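Local coordinates for GGDEF family protein (PDB 5GZS), which probably senses arginine through its periplasmic solute-binding portion and relays that signal to the diguanylate cyclase activity that makes cyclic di-GMP, at residues Val15-Phe28 against Tyr185-Ile199. Sequence-based numbering, arbitrary orientation.
Sequences VVTRVLFDSIAHHF and YAHSAHVQRLLRESI
Tyr185 plugs into a hole made by Ser23, Ile24, His27 and Phe28, closing one end of a near-antiparallel helix packing (153°) in the arginine-binding, family 3 solute-binding region. Helix 15-28 runs against the 189-199 part of helix 189-218, while Tyr185 comes from the preceding helix, 176-186. With its CG anti to the backbone N (chi1 169°), the tyrosine ring is carried to the other helix, where Tyr185 CE1 lies over the centre of the His27 imidazole in an offset stack, planes 21° and centroids 4.0 Å apart. Val191 CG2 lies against the tyrosine's opposite face. Ile24 CG1 meets the ring edge 3.7 Å from Tyr185 CD2, and Phe28 reaches the tyrosine CB obliquely. At the far end of the ring, Tyr185 OH and Ser23 OG share a hydrogen bond of 2.9 Å. Leu20 CD1 packs against both Val191 CG1 and Leu195 CD1, 4.1 Å from each. Ile199 brings its CD1 up to Val16 CG2 at 3.7 Å, with Val15 and Val19 beside it; Val16 touches Asn57 of the arginine pocket. The contact is mainly hydrophobic along the helices, with a polar, aromatic end where one hydroxyl pair and the histidine stack fix the tyrosine's position.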
ATOM      1  N   VAL A  15      15.576 -10.474  29.115  1.00 29.65           N
ATOM      2  CA  VAL A  15      16.257  -9.325  29.564  1.00 28.44           C
ATOM      3  C   VAL A  15      15.297  -8.300  30.113  1.00 35.28           C
ATOM      4  O   VAL A  15      15.626  -7.583  31.005  1.00 28.13           O
ATOM      5  CB  VAL A  15      17.170  -8.788  28.464  1.00 35.77           C
ATOM      6  CG1 VAL A  15      16.462  -8.790  27.158  1.00 45.01           C
ATOM      7  CG2 VAL A  15      17.682  -7.418  28.780  1.00 26.35           C
ATOM      8  N   VAL A  16      14.092  -8.253  29.591  1.00 29.36           N
ATOM      9  CA  VAL A  16      13.147  -7.261  30.096  1.00 30.44           C
ATOM     10  C   VAL A  16      12.588  -7.670  31.459  1.00 38.71           C
ATOM     11  O   VAL A  16      12.245  -6.811  32.277  1.00 44.09           O
ATOM     12  CB  VAL A  16      11.992  -7.014  29.091  1.00 32.41           C
ATOM     13  CG1 VAL A  16      10.949  -6.080  29.655  1.00 30.84           C
ATOM     14  CG2 VAL A  16      12.538  -6.434  27.788  1.00 29.45           C
ATOM     15  N   THR A  17      12.535  -8.969  31.729  1.00 31.67           N
ATOM     16  CA  THR A  17      12.012  -9.427  33.011  1.00 32.62           C
ATOM     17  C   THR A  17      13.033  -9.150  34.105  1.00 35.29           C
ATOM     18  O   THR A  17      12.691  -8.731  35.215  1.00 32.03           O
ATOM     19  CB  THR A  17      11.657 -10.934  32.980  1.00 36.46           C
ATOM     20  OG1 THR A  17      10.649 -11.170  31.990  1.00 35.36           O
ATOM     21  CG2 THR A  17      11.131 -11.402  34.331  1.00 35.06           C
ATOM     22  N   ARG A  18      14.295  -9.379  33.767  1.00 32.84           N
ATOM     23  CA  ARG A  18      15.416  -9.034  34.625  1.00 29.58           C
ATOM     24  C   ARG A  18      15.494  -7.537  34.892  1.00 39.35           C
ATOM     25  O   ARG A  18      15.544  -7.120  36.063  1.00 34.66           O
ATOM     26  CB  ARG A  18      16.710  -9.514  34.002  1.00 28.84           C
ATOM     27  CG  ARG A  18      16.980 -10.940  34.290  1.00 32.77           C
ATOM     28  CD  ARG A  18      17.563 -11.627  33.118  1.00 45.88           C
ATOM     29  NE  ARG A  18      18.603 -10.871  32.433  1.00 49.06           N
ATOM     30  CZ  ARG A  18      18.935 -11.137  31.171  1.00 50.82           C
ATOM     31  NH1 ARG A  18      18.271 -12.097  30.525  1.00 29.21           N
ATOM     32  NH2 ARG A  18      19.886 -10.442  30.549  1.00 37.73           N
ATOM     33  N   VAL A  19      15.483  -6.724  33.831  1.00 28.10           N
ATOM     34  CA  VAL A  19      15.631  -5.270  34.010  1.00 29.15           C
ATOM     35  C   VAL A  19      14.467  -4.710  34.815  1.00 28.18           C
ATOM     36  O   VAL A  19      14.657  -3.958  35.755  1.00 38.68           O
ATOM     37  CB  VAL A  19      15.739  -4.524  32.657  1.00 26.78           C
ATOM     38  CG1 VAL A  19      15.534  -3.043  32.843  1.00 26.48           C
ATOM     39  CG2 VAL A  19      17.079  -4.834  31.975  1.00 25.87           C
ATOM     40  N   LEU A  20      13.260  -5.116  34.463  1.00 32.32           N
ATOM     41  CA  LEU A  20      12.085  -4.612  35.129  1.00 30.17           C
ATOM     42  C   LEU A  20      12.033  -5.071  36.595  1.00 33.22           C
ATOM     43  O   LEU A  20      11.821  -4.251  37.493  1.00 30.84           O
ATOM     44  CB  LEU A  20      10.839  -5.046  34.366  1.00 31.29           C
ATOM     45  CG  LEU A  20       9.446  -4.609  34.846  1.00 32.54           C
ATOM     46  CD1 LEU A  20       9.328  -3.084  34.989  1.00 32.18           C
ATOM     47  CD2 LEU A  20       8.310  -5.190  33.937  1.00 33.69           C
ATOM     48  N   PHE A  21      12.245  -6.363  36.853  1.00 31.17           N
ATOM     49  CA  PHE A  21      12.049  -6.858  38.220  1.00 31.94           C
ATOM     50  C   PHE A  21      13.218  -6.604  39.167  1.00 33.83           C
ATOM     51  O   PHE A  21      12.991  -6.462  40.352  1.00 31.53           O
ATOM     52  CB  PHE A  21      11.699  -8.334  38.217  1.00 33.05           C
ATOM     53  CG  PHE A  21      10.226  -8.570  38.124  1.00 37.09           C
ATOM     54  CD1 PHE A  21       9.581  -8.481  36.900  1.00 34.79           C
ATOM     55  CD2 PHE A  21       9.474  -8.821  39.271  1.00 35.77           C
ATOM     56  CE1 PHE A  21       8.221  -8.654  36.818  1.00 40.40           C
ATOM     57  CE2 PHE A  21       8.112  -9.014  39.198  1.00 37.26           C
ATOM     58  CZ  PHE A  21       7.478  -8.923  37.978  1.00 39.61           C
ATOM     59  N   ASP A  22      14.444  -6.527  38.650  1.00 35.55           N
ATOM     60  CA  ASP A  22      15.540  -5.938  39.398  1.00 29.43           C
ATOM     61  C   ASP A  22      15.144  -4.518  39.803  1.00 35.03           C
ATOM     62  O   ASP A  22      15.375  -4.101  40.932  1.00 29.28           O
ATOM     63  CB  ASP A  22      16.834  -5.862  38.578  1.00 28.23           C
ATOM     64  CG  ASP A  22      17.403  -7.222  38.202  1.00 39.65           C
ATOM     65  OD1 ASP A  22      16.915  -8.261  38.731  1.00 30.52           O
ATOM     66  OD2 ASP A  22      18.367  -7.233  37.372  1.00 35.36           O
ATOM     67  N   SER A  23      14.567  -3.753  38.881  1.00 28.76           N
ATOM     68  CA  SER A  23      14.296  -2.375  39.208  1.00 28.69           C
ATOM     69  C   SER A  23      13.219  -2.318  40.322  1.00 34.72           C
ATOM     70  O   SER A  23      13.328  -1.548  41.267  1.00 29.92           O
ATOM     71  CB  SER A  23      13.874  -1.596  37.965  1.00 37.39           C
ATOM     72  OG  SER A  23      13.673  -0.215  38.271  1.00 39.80           O
ATOM     73  N   ILE A  24      12.224  -3.190  40.220  1.00 30.91           N
ATOM     74  CA  ILE A  24      11.150  -3.282  41.185  1.00 32.23           C
ATOM     75  C   ILE A  24      11.626  -3.876  42.499  1.00 41.91           C
ATOM     76  O   ILE A  24      11.230  -3.423  43.572  1.00 33.03           O
ATOM     77  CB  ILE A  24      10.004  -4.143  40.647  1.00 33.43           C
ATOM     78  CG1 ILE A  24       9.294  -3.441  39.485  1.00 33.53           C
ATOM     79  CG2 ILE A  24       9.043  -4.495  41.759  1.00 34.89           C
ATOM     80  CD1 ILE A  24       8.660  -4.430  38.486  1.00 34.20           C
ATOM     81  N   ALA A  25      12.474  -4.904  42.405  1.00 41.15           N
ATOM     82  CA  ALA A  25      12.932  -5.601  43.602  1.00 38.85           C
ATOM     83  C   ALA A  25      13.574  -4.578  44.484  1.00 34.54           C
ATOM     84  O   ALA A  25      13.314  -4.511  45.681  1.00 32.29           O
ATOM     85  CB  ALA A  25      13.910  -6.695  43.276  1.00 31.81           C
ATOM     86  N   HIS A  26      14.380  -3.752  43.881  1.00 31.65           N
ATOM     87  CA  HIS A  26      15.161  -2.813  44.588  1.00 29.76           C
ATOM     88  C   HIS A  26      14.331  -1.669  45.085  1.00 40.64           C
ATOM     89  O   HIS A  26      14.566  -1.156  46.151  1.00 44.04           O
ATOM     90  CB  HIS A  26      16.257  -2.317  43.692  1.00 28.47           C
ATOM     91  CG  HIS A  26      17.131  -1.299  44.328  1.00 45.97           C
ATOM     92  ND1 HIS A  26      18.127  -1.626  45.207  1.00 27.81           N
ATOM     93  CD2 HIS A  26      17.149   0.041  44.229  1.00 39.52           C
ATOM     94  CE1 HIS A  26      18.730  -0.534  45.607  1.00 27.32           C
ATOM     95  NE2 HIS A  26      18.149   0.490  45.034  1.00 37.44           N
ATOM     96  N   HIS A  27      13.355  -1.258  44.311  1.00 34.88           N
ATOM     97  CA  HIS A  27      12.607  -0.079  44.689  1.00 39.74           C
ATOM     98  C   HIS A  27      11.700  -0.370  45.881  1.00 45.54           C
ATOM     99  O   HIS A  27      11.598   0.456  46.795  1.00 46.70           O
ATOM    100  CB  HIS A  27      11.794   0.437  43.512  1.00 40.48           C
ATOM    101  CG  HIS A  27      11.128   1.754  43.769  1.00 49.22           C
ATOM    102  ND1 HIS A  27       9.773   1.868  44.020  1.00 33.83           N
ATOM    103  CD2 HIS A  27      11.622   3.014  43.768  1.00 31.99           C
ATOM    104  CE1 HIS A  27       9.464   3.142  44.170  1.00 34.24           C
ATOM    105  NE2 HIS A  27      10.564   3.858  44.011  1.00 38.12           N
ATOM    106  N   PHE A  28      11.055  -1.541  45.873  1.00 44.14           N
ATOM    107  CA  PHE A  28      10.163  -1.943  46.965  1.00 48.02           C
ATOM    108  C   PHE A  28      10.825  -2.852  48.018  1.00 48.72           C
ATOM    109  O   PHE A  28      10.147  -3.334  48.922  1.00 45.40           O
ATOM    110  CB  PHE A  28       8.936  -2.655  46.406  1.00 40.97           C
ATOM    111  CG  PHE A  28       8.027  -1.769  45.633  1.00 40.74           C
ATOM    112  CD1 PHE A  28       7.386  -0.709  46.253  1.00 37.44           C
ATOM    113  CD2 PHE A  28       7.793  -2.000  44.282  1.00 42.34           C
ATOM    114  CE1 PHE A  28       6.532   0.114  45.535  1.00 42.81           C
ATOM    115  CE2 PHE A  28       6.935  -1.180  43.551  1.00 40.04           C
ATOM    116  CZ  PHE A  28       6.299  -0.127  44.176  1.00 40.28           C
ATOM    117  N   TYR A 185       4.461   1.839  39.540  1.00 47.71           N
ATOM    118  CA  TYR A 185       5.883   2.156  39.551  1.00 41.79           C
ATOM    119  C   TYR A 185       6.458   2.062  38.137  1.00 51.46           C
ATOM    120  O   TYR A 185       7.318   2.871  37.741  1.00 35.18           O
ATOM    121  CB  TYR A 185       6.624   1.212  40.506  1.00 38.75           C
ATOM    122  CG  TYR A 185       8.128   1.275  40.407  1.00 35.13           C
ATOM    123  CD1 TYR A 185       8.838   2.390  40.868  1.00 35.97           C
ATOM    124  CD2 TYR A 185       8.845   0.221  39.866  1.00 38.03           C
ATOM    125  CE1 TYR A 185      10.203   2.448  40.771  1.00 33.17           C
ATOM    126  CE2 TYR A 185      10.222   0.272  39.778  1.00 38.50           C
ATOM    127  CZ  TYR A 185      10.890   1.376  40.238  1.00 32.34           C
ATOM    128  OH  TYR A 185      12.254   1.414  40.131  1.00 31.07           O
ATOM    129  N   ALA A 186       5.965   1.071  37.385  1.00 44.45           N
ATOM    130  CA  ALA A 186       6.474   0.761  36.050  1.00 40.68           C
ATOM    131  C   ALA A 186       6.155   1.870  35.070  1.00 47.25           C
ATOM    132  O   ALA A 186       6.876   2.080  34.093  1.00 44.36           O
ATOM    133  CB  ALA A 186       5.890  -0.530  35.559  1.00 36.65           C
ATOM    134  N   HIS A 187       5.058   2.576  35.337  1.00 47.88           N
ATOM    135  CA  HIS A 187       4.596   3.630  34.449  1.00 42.64           C
ATOM    136  C   HIS A 187       5.287   4.943  34.741  1.00 45.23           C
ATOM    137  O   HIS A 187       5.088   5.930  34.018  1.00 44.49           O
ATOM    138  CB  HIS A 187       3.094   3.795  34.564  1.00 38.24           C
ATOM    139  CG  HIS A 187       2.325   2.768  33.792  1.00 59.83           C
ATOM    140  ND1 HIS A 187       1.142   2.219  34.243  1.00 56.14           N
ATOM    141  CD2 HIS A 187       2.578   2.186  32.594  1.00 59.16           C
ATOM    142  CE1 HIS A 187       0.699   1.347  33.355  1.00 57.95           C
ATOM    143  NE2 HIS A 187       1.549   1.311  32.343  1.00 61.03           N
ATOM    144  N   SER A 188       6.101   4.949  35.794  1.00 35.75           N
ATOM    145  CA  SER A 188       6.776   6.172  36.205  1.00 42.31           C
ATOM    146  C   SER A 188       7.701   6.663  35.089  1.00 45.18           C
ATOM    147  O   SER A 188       8.237   5.873  34.318  1.00 33.34           O
ATOM    148  CB  SER A 188       7.567   5.960  37.516  1.00 36.69           C
ATOM    149  OG  SER A 188       8.729   5.161  37.327  1.00 33.46           O
ATOM    150  N   ALA A 189       7.871   7.978  35.007  1.00 40.29           N
ATOM    151  CA  ALA A 189       8.734   8.565  34.001  1.00 37.84           C
ATOM    152  C   ALA A 189      10.068   7.846  33.980  1.00 36.23           C
ATOM    153  O   ALA A 189      10.640   7.570  32.906  1.00 37.89           O
ATOM    154  CB  ALA A 189       8.932  10.034  34.263  1.00 33.61           C
ATOM    155  N   HIS A 190      10.551   7.513  35.173  1.00 37.78           N
ATOM    156  CA  HIS A 190      11.903   6.979  35.287  1.00 35.85           C
ATOM    157  C   HIS A 190      11.983   5.612  34.643  1.00 38.21           C
ATOM    158  O   HIS A 190      12.790   5.395  33.753  1.00 38.08           O
ATOM    159  CB  HIS A 190      12.359   6.881  36.742  1.00 29.87           C
ATOM    160  CG  HIS A 190      13.770   6.418  36.884  1.00 28.91           C
ATOM    161  ND1 HIS A 190      14.097   5.128  37.242  1.00 28.13           N
ATOM    162  CD2 HIS A 190      14.943   7.058  36.663  1.00 30.88           C
ATOM    163  CE1 HIS A 190      15.415   5.006  37.273  1.00 27.11           C
ATOM    164  NE2 HIS A 190      15.949   6.159  36.918  1.00 26.89           N
ATOM    165  N   VAL A 191      11.131   4.697  35.088  1.00 39.60           N
ATOM    166  CA  VAL A 191      11.256   3.292  34.713  1.00 34.61           C
ATOM    167  C   VAL A 191      10.948   3.105  33.237  1.00 39.59           C
ATOM    168  O   VAL A 191      11.639   2.336  32.531  1.00 40.95           O
ATOM    169  CB  VAL A 191      10.329   2.413  35.583  1.00 35.50           C
ATOM    170  CG1 VAL A 191      10.361   0.929  35.139  1.00 32.10           C
ATOM    171  CG2 VAL A 191      10.705   2.571  37.070  1.00 36.74           C
ATOM    172  N   GLN A 192       9.912   3.806  32.778  1.00 31.18           N
ATOM    173  CA  GLN A 192       9.589   3.849  31.363  1.00 35.89           C
ATOM    174  C   GLN A 192      10.792   4.321  30.547  1.00 40.72           C
ATOM    175  O   GLN A 192      11.135   3.687  29.556  1.00 43.98           O
ATOM    176  CB  GLN A 192       8.381   4.742  31.105  1.00 38.17           C
ATOM    177  CG  GLN A 192       7.050   4.097  31.504  1.00 35.77           C
ATOM    178  CD  GLN A 192       6.771   2.800  30.722  1.00 44.21           C
ATOM    179  OE1 GLN A 192       6.856   2.764  29.492  1.00 35.86           O
ATOM    180  NE2 GLN A 192       6.442   1.733  31.442  1.00 50.17           N
ATOM    181  N   ARG A 193      11.454   5.394  30.956  1.00 29.12           N
ATOM    182  CA  ARG A 193      12.605   5.859  30.190  1.00 28.15           C
ATOM    183  C   ARG A 193      13.736   4.821  30.196  1.00 50.16           C
ATOM    184  O   ARG A 193      14.502   4.656  29.231  1.00 33.71           O
ATOM    185  CB  ARG A 193      13.109   7.187  30.736  1.00 29.24           C
ATOM    186  CG  ARG A 193      14.403   7.614  30.098  1.00 30.59           C
ATOM    187  CD  ARG A 193      14.692   9.085  30.285  1.00 27.62           C
ATOM    188  NE  ARG A 193      16.068   9.334  29.896  1.00 26.72           N
ATOM    189  CZ  ARG A 193      16.737  10.456  30.129  1.00 31.95           C
ATOM    190  NH1 ARG A 193      16.138  11.461  30.747  1.00 32.76           N
ATOM    191  NH2 ARG A 193      18.013  10.569  29.739  1.00 30.31           N
ATOM    192  N   LEU A 194      13.809   4.091  31.293  1.00 49.62           N
ATOM    193  CA  LEU A 194      14.804   3.058  31.446  1.00 30.18           C
ATOM    194  C   LEU A 194      14.523   1.841  30.554  1.00 29.40           C
ATOM    195  O   LEU A 194      15.462   1.196  30.041  1.00 25.50           O
ATOM    196  CB  LEU A 194      14.871   2.646  32.904  1.00 29.10           C
ATOM    197  CG  LEU A 194      15.706   1.415  33.217  1.00 38.93           C
ATOM    198  CD1 LEU A 194      17.147   1.625  32.796  1.00 29.05           C
ATOM    199  CD2 LEU A 194      15.599   1.097  34.704  1.00 46.11           C
ATOM    200  N   LEU A 195      13.242   1.525  30.373  1.00 27.20           N
ATOM    201  CA  LEU A 195      12.854   0.356  29.586  1.00 27.47           C
ATOM    202  C   LEU A 195      13.001   0.635  28.096  1.00 35.90           C
ATOM    203  O   LEU A 195      13.365  -0.253  27.315  1.00 42.85           O
ATOM    204  CB  LEU A 195      11.414  -0.066  29.900  1.00 28.75           C
ATOM    205  CG  LEU A 195      11.213  -0.708  31.271  1.00 34.89           C
ATOM    206  CD1 LEU A 195       9.729  -0.923  31.571  1.00 42.86           C
ATOM    207  CD2 LEU A 195      11.963  -2.020  31.293  1.00 28.80           C
ATOM    208  N   ARG A 196      12.722   1.873  27.711  1.00 28.05           N
ATOM    209  CA  ARG A 196      12.869   2.280  26.333  1.00 27.84           C
ATOM    210  C   ARG A 196      14.304   2.148  25.912  1.00 26.72           C
ATOM    211  O   ARG A 196      14.625   1.513  24.915  1.00 29.82           O
ATOM    212  CB  ARG A 196      12.444   3.732  26.116  1.00 39.34           C
ATOM    213  CG  ARG A 196      10.996   4.029  26.182  1.00 40.11           C
ATOM    214  CD  ARG A 196      10.777   5.402  25.557  1.00 50.70           C
ATOM    215  NE  ARG A 196      11.602   6.429  26.192  1.00 59.67           N
ATOM    216  CZ  ARG A 196      11.176   7.220  27.176  1.00 60.13           C
ATOM    217  NH1 ARG A 196       9.931   7.094  27.636  1.00 49.31           N
ATOM    218  NH2 ARG A 196      11.991   8.137  27.697  1.00 57.94           N
ATOM    219  N   GLU A 197      15.184   2.788  26.661  1.00 32.57           N
ATOM    220  CA  GLU A 197      16.527   2.920  26.176  1.00 24.98           C
ATOM    221  C   GLU A 197      17.356   1.688  26.453  1.00 30.30           C
ATOM    222  O   GLU A 197      18.126   1.267  25.579  1.00 35.13           O
ATOM    223  CB  GLU A 197      17.192   4.139  26.776  1.00 24.71           C
ATOM    224  CG  GLU A 197      16.391   5.387  26.666  1.00 27.29           C
ATOM    225  CD  GLU A 197      17.011   6.501  27.435  1.00 34.03           C
ATOM    226  OE1 GLU A 197      18.139   6.297  27.924  1.00 42.66           O
ATOM    227  OE2 GLU A 197      16.369   7.559  27.570  1.00 42.40           O
ATOM    228  N   SER A 198      17.229   1.076  27.624  1.00 25.13           N
ATOM    229  CA  SER A 198      18.221   0.031  27.917  1.00 28.92           C
ATOM    230  C   SER A 198      17.946  -1.200  27.078  1.00 24.90           C
ATOM    231  O   SER A 198      18.869  -1.811  26.586  1.00 24.46           O
ATOM    232  CB  SER A 198      18.289  -0.312  29.424  1.00 24.72           C
ATOM    233  OG  SER A 198      17.147  -0.996  29.903  1.00 27.63           O
ATOM    234  N   ILE A 199      16.671  -1.525  26.872  1.00 31.79           N
ATOM    235  CA  ILE A 199      16.320  -2.669  26.054  1.00 28.87           C
ATOM    236  C   ILE A 199      16.689  -2.450  24.590  1.00 30.49           C
ATOM    237  O   ILE A 199      17.192  -3.361  23.922  1.00 24.78           O
ATOM    238  CB  ILE A 199      14.823  -2.992  26.133  1.00 31.93           C
ATOM    239  CG1 ILE A 199      14.412  -3.221  27.572  1.00 26.74           C
ATOM    240  CG2 ILE A 199      14.510  -4.214  25.297  1.00 26.87           C
ATOM    241  CD1 ILE A 199      15.359  -4.142  28.330  1.00 26.41           C
TER